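Local coordinates for protein 5-carboxymethyl-2-hydroxymuconate semialdehyde dehydrogenase (PDB 2D4E) that probably oxidises 5-carboxymethyl-2-hydroxymuconate semialdehyde to the corresponding acid, using bound NAD as the electron acceptor, as a tetrameric member of the aldehyde dehydrogenase family, at residues V280-D285 with E314-E319; Y440-D445 with Y462-N467; L93-L98 with A215-G220. One frame throughout, in Å; residues are numbered along the deposited sequence.

Contacts 1 and 2 belong to one mixed beta sheet and are neighbours, with centres about 13 Å apart. They meet where the turn of contact 1 runs past the end of strand 438-442: Asp-283 OD1 lies 2.6 Å from Thr-443 OG1, and Phe-281 N lies 2.9 Å from Phe-442 O, both probable hydrogen bonds. Contact 3 is on the opposite side of the chain's centre, about 51 Å from contact 1 and 39 Å from contact 2, centre to centre, beside the parallel sheet that ends in strand 222-224. Contact 2 reaches towards the cofactor, the side chain of Asn-467 standing about 9 Å from the bound NAD.

Contact 1: V280-D285 with E314-E319; sequences VFADAD and EEKIFE
Glu-314 holds the 280-285 segment through two hydrogen bonds, one from its backbone and one to its carboxylate. The Glu-314 N-H meets Val-280 O at 3.1 Å, a ladder bond at the end of two parallel strands. Further on, Glu-314 OE1 accepts the N-H of Ala-282 at 2.8 Å in a nearly straight bond (174°), taken on the anti side of the carboxylate and somewhat out of its plane. An extended chain with CG opposite the backbone N (chi1 -166°) lets the glutamate carboxylate reach the N-H of Ala-282. Glu-314 OE1 also lies 3.7 Å from Phe-281 CD1, with ring and carboxylate planes steeply turned; the ring itself leads off to Phe-420 and Leu-452.

The apolar contacts gather round Ala-282, whose small methyl fits close to the helix start. Ala-282 CB touches Lys-316 CD at 3.6 Å, the lysine lending its aliphatic chain, and Ile-317 CG2 at 3.9 Å. Ile-317 CD1, at the end of the other branch, lies against the backbone, 3.8 Å from Ala-282 CA, and comes loosely to Val-280 CG1 at 4.3 Å. Leu-286 adjoins both Val-280 and Ile-317.

The type I turn from Phe-281 to Ala-284 leads to helix 286-298, N-capped by Asp-285. Strand 277-280, that helix and the adjacent parallel strand 310-314 form a beta-alpha-beta crossover, here joined at the strands' C-terminal ends.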
loop_
_atom_site.group_PDB
_atom_site.type_symbol
_atom_site.label_atom_id
_atom_site.label_comp_id
_atom_site.label_asym_id
_atom_site.label_seq_id
_atom_site.Cartn_x
_atom_site.Cartn_y
_atom_site.Cartn_z
ATOM N N VAL C 280 0.843 -20.327 -28.797
ATOM C CA VAL C 280 -0.120 -21.403 -28.643
ATOM C C VAL C 280 0.591 -22.733 -28.507
ATOM O O VAL C 280 1.309 -23.163 -29.416
ATOM C CB VAL C 280 -1.078 -21.472 -29.843
ATOM C CG1 VAL C 280 -2.104 -22.581 -29.626
ATOM C CG2 VAL C 280 -1.783 -20.124 -30.022
ATOM N N PHE C 281 0.400 -23.374 -27.360
ATOM C CA PHE C 281 1.012 -24.672 -27.092
ATOM C C PHE C 281 0.039 -25.802 -27.416
ATOM O O PHE C 281 -1.183 -25.634 -27.331
ATOM C CB PHE C 281 1.449 -24.754 -25.631
ATOM C CG PHE C 281 2.662 -23.928 -25.321
ATOM C CD1 PHE C 281 3.938 -24.479 -25.417
ATOM C CD2 PHE C 281 2.532 -22.585 -24.963
ATOM C CE1 PHE C 281 5.072 -23.703 -25.160
ATOM C CE2 PHE C 281 3.657 -21.799 -24.705
ATOM C CZ PHE C 281 4.932 -22.361 -24.804
ATOM N N ALA C 282 0.594 -26.950 -27.784
ATOM C CA ALA C 282 -0.203 -28.112 -28.147
ATOM C C ALA C 282 -1.185 -28.580 -27.073
ATOM O O ALA C 282 -2.173 -29.231 -27.387
ATOM C CB ALA C 282 0.722 -29.255 -28.534
ATOM N N ASP C 283 -0.930 -28.235 -25.814
ATOM C CA ASP C 283 -1.791 -28.682 -24.716
ATOM C C ASP C 283 -2.912 -27.724 -24.319
ATOM O O ASP C 283 -3.642 -27.986 -23.367
ATOM C CB ASP C 283 -0.935 -28.959 -23.477
ATOM C CG ASP C 283 -0.576 -27.682 -22.722
ATOM O OD1 ASP C 283 -0.501 -26.613 -23.365
ATOM O OD2 ASP C 283 -0.362 -27.748 -21.492
ATOM N N ALA C 284 -3.051 -26.620 -25.035
ATOM C CA ALA C 284 -4.071 -25.640 -24.693
ATOM C C ALA C 284 -5.429 -25.962 -25.282
ATOM O O ALA C 284 -5.573 -26.882 -26.083
ATOM C CB ALA C 284 -3.630 -24.258 -25.158
ATOM N N ASP C 285 -6.432 -25.209 -24.852
ATOM C CA ASP C 285 -7.776 -25.365 -25.389
ATOM C C ASP C 285 -7.638 -24.701 -26.761
ATOM O O ASP C 285 -7.686 -23.474 -26.868
ATOM C CB ASP C 285 -8.777 -24.595 -24.531
ATOM C CG ASP C 285 -10.195 -24.738 -25.028
ATOM O OD1 ASP C 285 -10.386 -24.770 -26.259
ATOM O OD2 ASP C 285 -11.117 -24.805 -24.191
ATOM N N GLU C 314 3.448 -24.072 -31.521
ATOM C CA GLU C 314 4.317 -25.228 -31.322
ATOM C C GLU C 314 4.270 -26.069 -32.600
ATOM O O GLU C 314 3.196 -26.316 -33.152
ATOM C CB GLU C 314 3.841 -26.041 -30.119
ATOM C CG GLU C 314 4.849 -27.060 -29.613
ATOM C CD GLU C 314 4.443 -27.666 -28.277
ATOM O OE1 GLU C 314 3.388 -27.269 -27.722
ATOM O OE2 GLU C 314 5.186 -28.538 -27.777
ATOM N N GLU C 315 5.443 -26.493 -33.062
ATOM C CA GLU C 315 5.580 -27.263 -34.294
ATOM C C GLU C 315 4.615 -28.416 -34.532
ATOM O O GLU C 315 4.027 -28.513 -35.611
ATOM C CB GLU C 315 7.015 -27.780 -34.429
ATOM C CG GLU C 315 8.043 -26.676 -34.619
ATOM C CD GLU C 315 9.456 -27.202 -34.796
ATOM O OE1 GLU C 315 10.381 -26.373 -34.945
ATOM O OE2 GLU C 315 9.644 -28.440 -34.786
ATOM N N LYS C 316 4.447 -29.284 -33.536
ATOM C CA LYS C 316 3.581 -30.452 -33.685
ATOM C C LYS C 316 2.131 -30.151 -34.049
ATOM O O LYS C 316 1.397 -31.056 -34.440
ATOM C CB LYS C 316 3.621 -31.318 -32.418
ATOM C CG LYS C 316 2.986 -30.675 -31.189
ATOM C CD LYS C 316 2.993 -31.611 -29.980
ATOM C CE LYS C 316 4.400 -31.837 -29.447
ATOM N NZ LYS C 316 4.403 -32.660 -28.199
ATOM N N ILE C 317 1.708 -28.896 -33.922
ATOM C CA ILE C 317 0.333 -28.536 -34.268
ATOM C C ILE C 317 0.282 -27.354 -35.219
ATOM O O ILE C 317 -0.797 -26.861 -35.550
ATOM C CB ILE C 317 -0.496 -28.151 -33.032
ATOM C CG1 ILE C 317 0.173 -26.979 -32.301
ATOM C CG2 ILE C 317 -0.680 -29.362 -32.135
ATOM C CD1 ILE C 317 -0.755 -26.219 -31.372
ATOM N N PHE C 318 1.449 -26.905 -35.662
ATOM C CA PHE C 318 1.532 -25.757 -36.553
ATOM C C PHE C 318 0.654 -25.870 -37.801
ATOM O O PHE C 318 -0.179 -25.001 -38.065
ATOM C CB PHE C 318 2.994 -25.517 -36.954
ATOM C CG PHE C 318 3.224 -24.202 -37.631
ATOM C CD1 PHE C 318 3.011 -24.059 -38.999
ATOM C CD2 PHE C 318 3.623 -23.092 -36.892
ATOM C CE1 PHE C 318 3.192 -22.825 -39.625
ATOM C CE2 PHE C 318 3.809 -21.850 -37.504
ATOM C CZ PHE C 318 3.592 -21.714 -38.873
ATOM N N GLU C 319 0.839 -26.945 -38.560
ATOM C CA GLU C 319 0.073 -27.158 -39.786
ATOM C C GLU C 319 -1.437 -27.105 -39.586
ATOM O O GLU C 319 -2.144 -26.381 -40.292
ATOM C CB GLU C 319 0.458 -28.499 -40.418
ATOM C CG GLU C 319 1.038 -28.354 -41.808
ATOM C CD GLU C 319 2.207 -27.382 -41.846
ATOM O OE1 GLU C 319 3.290 -27.724 -41.324
ATOM O OE2 GLU C 319 2.042 -26.268 -42.387
#

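Contact 2: Y440-D445 with Y462-N467; sequences YVFTRD and YLNSHN
The ring of Tyr-440 lies alongside that of Tyr-462, both pointing the same way. Their planes are only 16° apart but slid so far, with centroids 5.4 Å from each other, that the faces barely overlap. Tyr-440 and Asn-464 bury the most surface here, followed by Val-441. Tyr-440 OH receives the in-plane amide hydrogen of Asn-467 ND2 at 3.1 Å, nearly straight at 175°, and also bonds Thr-306 O. Tyrosine suits the place because it offers both a flat ring to lie beside Tyr-462 and a hydroxyl for Asn-467 and Thr-306.

Val-441 forms the parallel ladder: its N bonds Tyr-462 O at 2.8 Å, and its O accepts Asn-464 N at 2.7 Å. On the face opposite the two tyrosines, Val-441 CB packs on Leu-463 CD2 at 3.7 Å. The sheet runs on through Tyr-462 into a second subunit.

Asn-464, with CG beside its own N (chi1 -62°), points its amide at the backbone of Thr-443. Asn-464 OD1 accepts Thr-443 N at 3.0 Å on an in-plane lone pair, while Asn-464 ND2 donates to Thr-443 O at 2.9 Å. An alanine here would lose both bonds and is likely to leave the N and O of Thr-443 without these mates. Asparagine also tolerates the left-handed backbone at this position.

The Asn-464 amide thus continues the backbone pairing at Thr-443 where the ladder ends.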
loop_
_atom_site.group_PDB
_atom_site.type_symbol
_atom_site.label_atom_id
_atom_site.label_comp_id
_atom_site.label_asym_id
_atom_site.label_seq_id
_atom_site.Cartn_x
_atom_site.Cartn_y
_atom_site.Cartn_z
ATOM N N TYR C 440 0.322 -12.934 -25.292
ATOM C CA TYR C 440 -0.787 -13.846 -25.022
ATOM C C TYR C 440 -0.277 -15.286 -24.994
ATOM O O TYR C 440 0.389 -15.745 -25.931
ATOM C CB TYR C 440 -1.866 -13.690 -26.096
ATOM C CG TYR C 440 -2.318 -12.257 -26.280
ATOM C CD1 TYR C 440 -1.554 -11.354 -27.020
ATOM C CD2 TYR C 440 -3.487 -11.790 -25.674
ATOM C CE1 TYR C 440 -1.937 -10.025 -27.155
ATOM C CE2 TYR C 440 -3.884 -10.456 -25.797
ATOM C CZ TYR C 440 -3.105 -9.580 -26.537
ATOM O OH TYR C 440 -3.481 -8.260 -26.658
ATOM N N VAL C 441 -0.590 -16.001 -23.920
ATOM C CA VAL C 441 -0.129 -17.367 -23.778
ATOM C C VAL C 441 -1.279 -18.351 -23.650
ATOM O O VAL C 441 -2.146 -18.206 -22.789
ATOM C CB VAL C 441 0.773 -17.513 -22.549
ATOM C CG1 VAL C 441 1.379 -18.910 -22.508
ATOM C CG2 VAL C 441 1.859 -16.438 -22.575
ATOM N N PHE C 442 -1.277 -19.354 -24.519
ATOM C CA PHE C 442 -2.306 -20.372 -24.505
ATOM C C PHE C 442 -1.694 -21.738 -24.210
ATOM O O PHE C 442 -1.020 -22.338 -25.049
ATOM C CB PHE C 442 -3.052 -20.375 -25.840
ATOM C CG PHE C 442 -3.723 -19.066 -26.157
ATOM C CD1 PHE C 442 -3.021 -18.038 -26.778
ATOM C CD2 PHE C 442 -5.050 -18.843 -25.786
ATOM C CE1 PHE C 442 -3.629 -16.802 -27.026
ATOM C CE2 PHE C 442 -5.666 -17.609 -26.028
ATOM C CZ PHE C 442 -4.956 -16.588 -26.649
ATOM N N THR C 443 -1.930 -22.209 -22.993
ATOM C CA THR C 443 -1.434 -23.496 -22.523
ATOM C C THR C 443 -2.245 -23.814 -21.273
ATOM O O THR C 443 -2.678 -22.900 -20.566
ATOM C CB THR C 443 0.065 -23.418 -22.146
ATOM O OG1 THR C 443 0.558 -24.731 -21.859
ATOM C CG2 THR C 443 0.266 -22.525 -20.907
ATOM N N ARG C 444 -2.467 -25.097 -21.001
ATOM C CA ARG C 444 -3.229 -25.481 -19.821
ATOM C C ARG C 444 -2.314 -25.759 -18.633
ATOM O O ARG C 444 -2.772 -25.816 -17.496
ATOM C CB ARG C 444 -4.078 -26.729 -20.095
ATOM C CG ARG C 444 -5.336 -26.517 -20.934
ATOM C CD ARG C 444 -6.225 -27.760 -20.807
ATOM N NE ARG C 444 -7.497 -27.686 -21.527
ATOM C CZ ARG C 444 -7.672 -28.059 -22.792
ATOM N NH1 ARG C 444 -6.655 -28.530 -23.502
ATOM N NH2 ARG C 444 -8.876 -27.985 -23.343
ATOM N N ASP C 445 -1.022 -25.923 -18.895
ATOM C CA ASP C 445 -0.071 -26.220 -17.830
ATOM C C ASP C 445 0.178 -25.041 -16.889
ATOM O O ASP C 445 0.680 -23.994 -17.298
ATOM C CB ASP C 445 1.252 -26.703 -18.425
ATOM C CG ASP C 445 2.191 -27.259 -17.370
ATOM O OD1 ASP C 445 3.051 -26.506 -16.860
ATOM O OD2 ASP C 445 2.056 -28.453 -17.038
ATOM N N TYR C 462 -1.601 -11.964 -21.056
ATOM C CA TYR C 462 -2.919 -12.566 -20.941
ATOM C C TYR C 462 -2.767 -14.070 -21.106
ATOM O O TYR C 462 -2.201 -14.552 -22.094
ATOM C CB TYR C 462 -3.854 -12.003 -22.013
ATOM C CG TYR C 462 -4.134 -10.530 -21.823
ATOM C CD1 TYR C 462 -5.177 -10.095 -20.999
ATOM C CD2 TYR C 462 -3.316 -9.569 -22.417
ATOM C CE1 TYR C 462 -5.394 -8.733 -20.773
ATOM C CE2 TYR C 462 -3.521 -8.214 -22.200
ATOM C CZ TYR C 462 -4.562 -7.803 -21.378
ATOM O OH TYR C 462 -4.764 -6.461 -21.176
ATOM N N LEU C 463 -3.261 -14.807 -20.122
ATOM C CA LEU C 463 -3.187 -16.255 -20.148
ATOM C C LEU C 463 -4.526 -16.836 -20.564
ATOM O O LEU C 463 -5.549 -16.577 -19.933
ATOM C CB LEU C 463 -2.792 -16.788 -18.770
ATOM C CG LEU C 463 -1.457 -16.274 -18.216
ATOM C CD1 LEU C 463 -1.203 -16.879 -16.839
ATOM C CD2 LEU C 463 -0.332 -16.630 -19.183
ATOM N N ASN C 464 -4.510 -17.600 -21.650
ATOM C CA ASN C 464 -5.705 -18.258 -22.169
ATOM C C ASN C 464 -6.914 -17.380 -22.453
ATOM O O ASN C 464 -8.056 -17.762 -22.177
ATOM C CB ASN C 464 -6.103 -19.400 -21.235
ATOM C CG ASN C 464 -5.032 -20.467 -21.156
ATOM O OD1 ASN C 464 -4.395 -20.785 -22.161
ATOM N ND2 ASN C 464 -4.832 -21.032 -19.966
ATOM N N SER C 465 -6.669 -16.209 -23.028
ATOM C CA SER C 465 -7.762 -15.315 -23.365
ATOM C C SER C 465 -7.277 -14.197 -24.254
ATOM O O SER C 465 -6.077 -14.022 -24.456
ATOM C CB SER C 465 -8.375 -14.693 -22.110
ATOM O OG SER C 465 -7.707 -13.491 -21.773
ATOM N N HIS C 466 -8.234 -13.443 -24.784
ATOM C CA HIS C 466 -7.931 -12.297 -25.619
ATOM C C HIS C 466 -7.725 -11.123 -24.655
ATOM O O HIS C 466 -7.716 -11.305 -23.436
ATOM C CB HIS C 466 -9.100 -12.015 -26.562
ATOM C CG HIS C 466 -10.411 -11.851 -25.860
ATOM N ND1 HIS C 466 -10.966 -12.849 -25.086
ATOM C CD2 HIS C 466 -11.263 -10.802 -25.792
ATOM C CE1 HIS C 466 -12.104 -12.419 -24.571
ATOM N NE2 HIS C 466 -12.307 -11.180 -24.983
ATOM N N ASN C 467 -7.572 -9.926 -25.203
ATOM C CA ASN C 467 -7.345 -8.724 -24.407
ATOM C C ASN C 467 -8.594 -8.292 -23.622
ATOM O O ASN C 467 -9.517 -7.711 -24.192
ATOM C CB ASN C 467 -6.889 -7.596 -25.340
ATOM C CG ASN C 467 -6.244 -6.447 -24.597
ATOM O OD1 ASN C 467 -6.899 -5.734 -23.833
ATOM N ND2 ASN C 467 -4.947 -6.265 -24.811
#

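Contact 3: L93-L98 with A215-G220; sequences LRIAEL and ADLPPG
Three residues of helix 85-101, Arg-94, Ile-95 and Leu-98, are set by their first torsions to meet Ala-215. Arg-94 has CG opposite its backbone N (chi1 178°), which carries Arg-94 CG to Ala-215 CB at 3.8 Å. Ile-95 and Leu-98 place their leading carbons beside the N instead (chi1 -70° and -69°), and, both with an extended second torsion, they point their ends at the 215-220 segment from successive turns. Ile-95 CG1 lies 3.8 Å from Ala-215 CB, and Leu-98 CD1 comes within 3.5 Å of Ala-215 N, so that this branch rests on the backbone as well as on the methyl.

Alanine suits the place: its methyl points among these three side chains, and its small size probably allows the close approach of the backbones, 5.8 Å between the CA atoms of Ile-95 and Ala-215. At Asp-216 the chain takes a positive phi in a Schellman motif. After it, the end of the Leu-217 side chain comes back towards the helix, Leu-217 CD1 lying a looser 4.3 Å from Ile-95 CD1. Leu-217 also packs on Trp-80 and Tyr-91, and Ile-95 on Phe-132, so the apolar patch joins several helices.

Arg-94 has two roles. The CG end of the chain serves the packing, and a bend further out swings the guanidinium towards Glu-97. Arg-94 NH1 forms a salt bridge with Glu-97 OE1 at 2.7 Å, approaching from above the carboxylate plane, while Leu-98 CD2 lies 3.5 Å over one face of the Arg-94 guanidinium, offset toward its rim.

The Arg-94 and Glu-97 charges therefore pair within the helix, whereas between these two segments the contact is one of apolar packing.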
loop_
_atom_site.group_PDB
_atom_site.type_symbol
_atom_site.label_atom_id
_atom_site.label_comp_id
_atom_site.label_asym_id
_atom_site.label_seq_id
_atom_site.Cartn_x
_atom_site.Cartn_y
_atom_site.Cartn_z
ATOM N N LEU C 93 -18.294 13.030 -13.435
ATOM C CA LEU C 93 -19.538 12.273 -13.512
ATOM C C LEU C 93 -20.528 12.928 -14.480
ATOM O O LEU C 93 -21.317 12.243 -15.136
ATOM C CB LEU C 93 -20.170 12.150 -12.124
ATOM C CG LEU C 93 -19.398 11.256 -11.152
ATOM C CD1 LEU C 93 -20.118 11.234 -9.811
ATOM C CD2 LEU C 93 -19.282 9.845 -11.733
ATOM N N ARG C 94 -20.481 14.255 -14.562
ATOM C CA ARG C 94 -21.361 14.992 -15.463
ATOM C C ARG C 94 -20.921 14.742 -16.904
ATOM O O ARG C 94 -21.748 14.570 -17.804
ATOM C CB ARG C 94 -21.298 16.489 -15.149
ATOM C CG ARG C 94 -22.148 17.365 -16.059
ATOM C CD ARG C 94 -23.606 16.924 -16.075
ATOM N NE ARG C 94 -24.427 17.859 -16.844
ATOM C CZ ARG C 94 -25.603 17.558 -17.388
ATOM N NH1 ARG C 94 -26.111 16.336 -17.255
ATOM N NH2 ARG C 94 -26.266 18.483 -18.073
ATOM N N ILE C 95 -19.608 14.734 -17.110
ATOM C CA ILE C 95 -19.034 14.489 -18.421
ATOM C C ILE C 95 -19.408 13.078 -18.877
ATOM O O ILE C 95 -19.804 12.880 -20.020
ATOM C CB ILE C 95 -17.488 14.642 -18.383
ATOM C CG1 ILE C 95 -17.123 16.117 -18.199
ATOM C CG2 ILE C 95 -16.865 14.106 -19.666
ATOM C CD1 ILE C 95 -15.640 16.367 -18.004
ATOM N N ALA C 96 -19.294 12.107 -17.973
ATOM C CA ALA C 96 -19.631 10.721 -18.285
ATOM C C ALA C 96 -21.109 10.639 -18.650
ATOM O O ALA C 96 -21.500 9.925 -19.579
ATOM C CB ALA C 96 -19.342 9.830 -17.090
ATOM N N GLU C 97 -21.927 11.378 -17.908
ATOM C CA GLU C 97 -23.361 11.402 -18.150
ATOM C C GLU C 97 -23.665 11.974 -19.535
ATOM O O GLU C 97 -24.476 11.421 -20.278
ATOM C CB GLU C 97 -24.053 12.235 -17.065
ATOM C CG GLU C 97 -25.556 12.376 -17.231
ATOM C CD GLU C 97 -26.216 13.065 -16.042
ATOM O OE1 GLU C 97 -25.811 14.197 -15.690
ATOM O OE2 GLU C 97 -27.151 12.470 -15.464
ATOM N N LEU C 98 -23.003 13.075 -19.882
ATOM C CA LEU C 98 -23.214 13.718 -21.176
ATOM C C LEU C 98 -22.668 12.919 -22.357
ATOM O O LEU C 98 -23.212 12.993 -23.460
ATOM C CB LEU C 98 -22.629 15.131 -21.164
ATOM C CG LEU C 98 -23.405 16.093 -20.252
ATOM C CD1 LEU C 98 -22.741 17.461 -20.240
ATOM C CD2 LEU C 98 -24.854 16.199 -20.738
ATOM N N ALA C 215 -20.849 20.422 -19.999
ATOM C CA ALA C 215 -20.701 20.003 -18.608
ATOM C C ALA C 215 -20.316 21.227 -17.786
ATOM O O ALA C 215 -20.237 21.168 -16.563
ATOM C CB ALA C 215 -19.623 18.925 -18.485
ATOM N N ASP C 216 -20.070 22.330 -18.489
ATOM C CA ASP C 216 -19.711 23.613 -17.889
ATOM C C ASP C 216 -18.372 23.660 -17.145
ATOM O O ASP C 216 -18.256 24.305 -16.103
ATOM C CB ASP C 216 -20.848 24.086 -16.969
ATOM C CG ASP C 216 -20.661 25.520 -16.488
ATOM O OD1 ASP C 216 -20.248 26.378 -17.298
ATOM O OD2 ASP C 216 -20.939 25.791 -15.299
ATOM N N LEU C 217 -17.358 22.981 -17.675
ATOM C CA LEU C 217 -16.041 23.019 -17.044
ATOM C C LEU C 217 -15.586 24.474 -17.069
ATOM O O LEU C 217 -15.926 25.214 -17.992
ATOM C CB LEU C 217 -15.024 22.184 -17.824
ATOM C CG LEU C 217 -14.887 20.673 -17.625
ATOM C CD1 LEU C 217 -13.707 20.183 -18.472
ATOM C CD2 LEU C 217 -14.650 20.341 -16.153
ATOM N N PRO C 218 -14.827 24.912 -16.055
ATOM C CA PRO C 218 -14.373 26.304 -16.063
ATOM C C PRO C 218 -13.530 26.583 -17.308
ATOM O O PRO C 218 -12.868 25.686 -17.833
ATOM C CB PRO C 218 -13.567 26.408 -14.776
ATOM C CG PRO C 218 -14.300 25.480 -13.868
ATOM C CD PRO C 218 -14.535 24.278 -14.758
ATOM N N PRO C 219 -13.548 27.836 -17.795
ATOM C CA PRO C 219 -12.786 28.231 -18.984
ATOM C C PRO C 219 -11.298 27.977 -18.799
ATOM O O PRO C 219 -10.738 28.311 -17.760
ATOM C CB PRO C 219 -13.077 29.728 -19.112
ATOM C CG PRO C 219 -14.383 29.902 -18.393
ATOM C CD PRO C 219 -14.233 28.997 -17.203
ATOM N N GLY C 220 -10.663 27.395 -19.807
ATOM C CA GLY C 220 -9.238 27.139 -19.731
ATOM C C GLY C 220 -8.847 25.776 -19.189
ATOM O O GLY C 220 -7.734 25.313 -19.432
#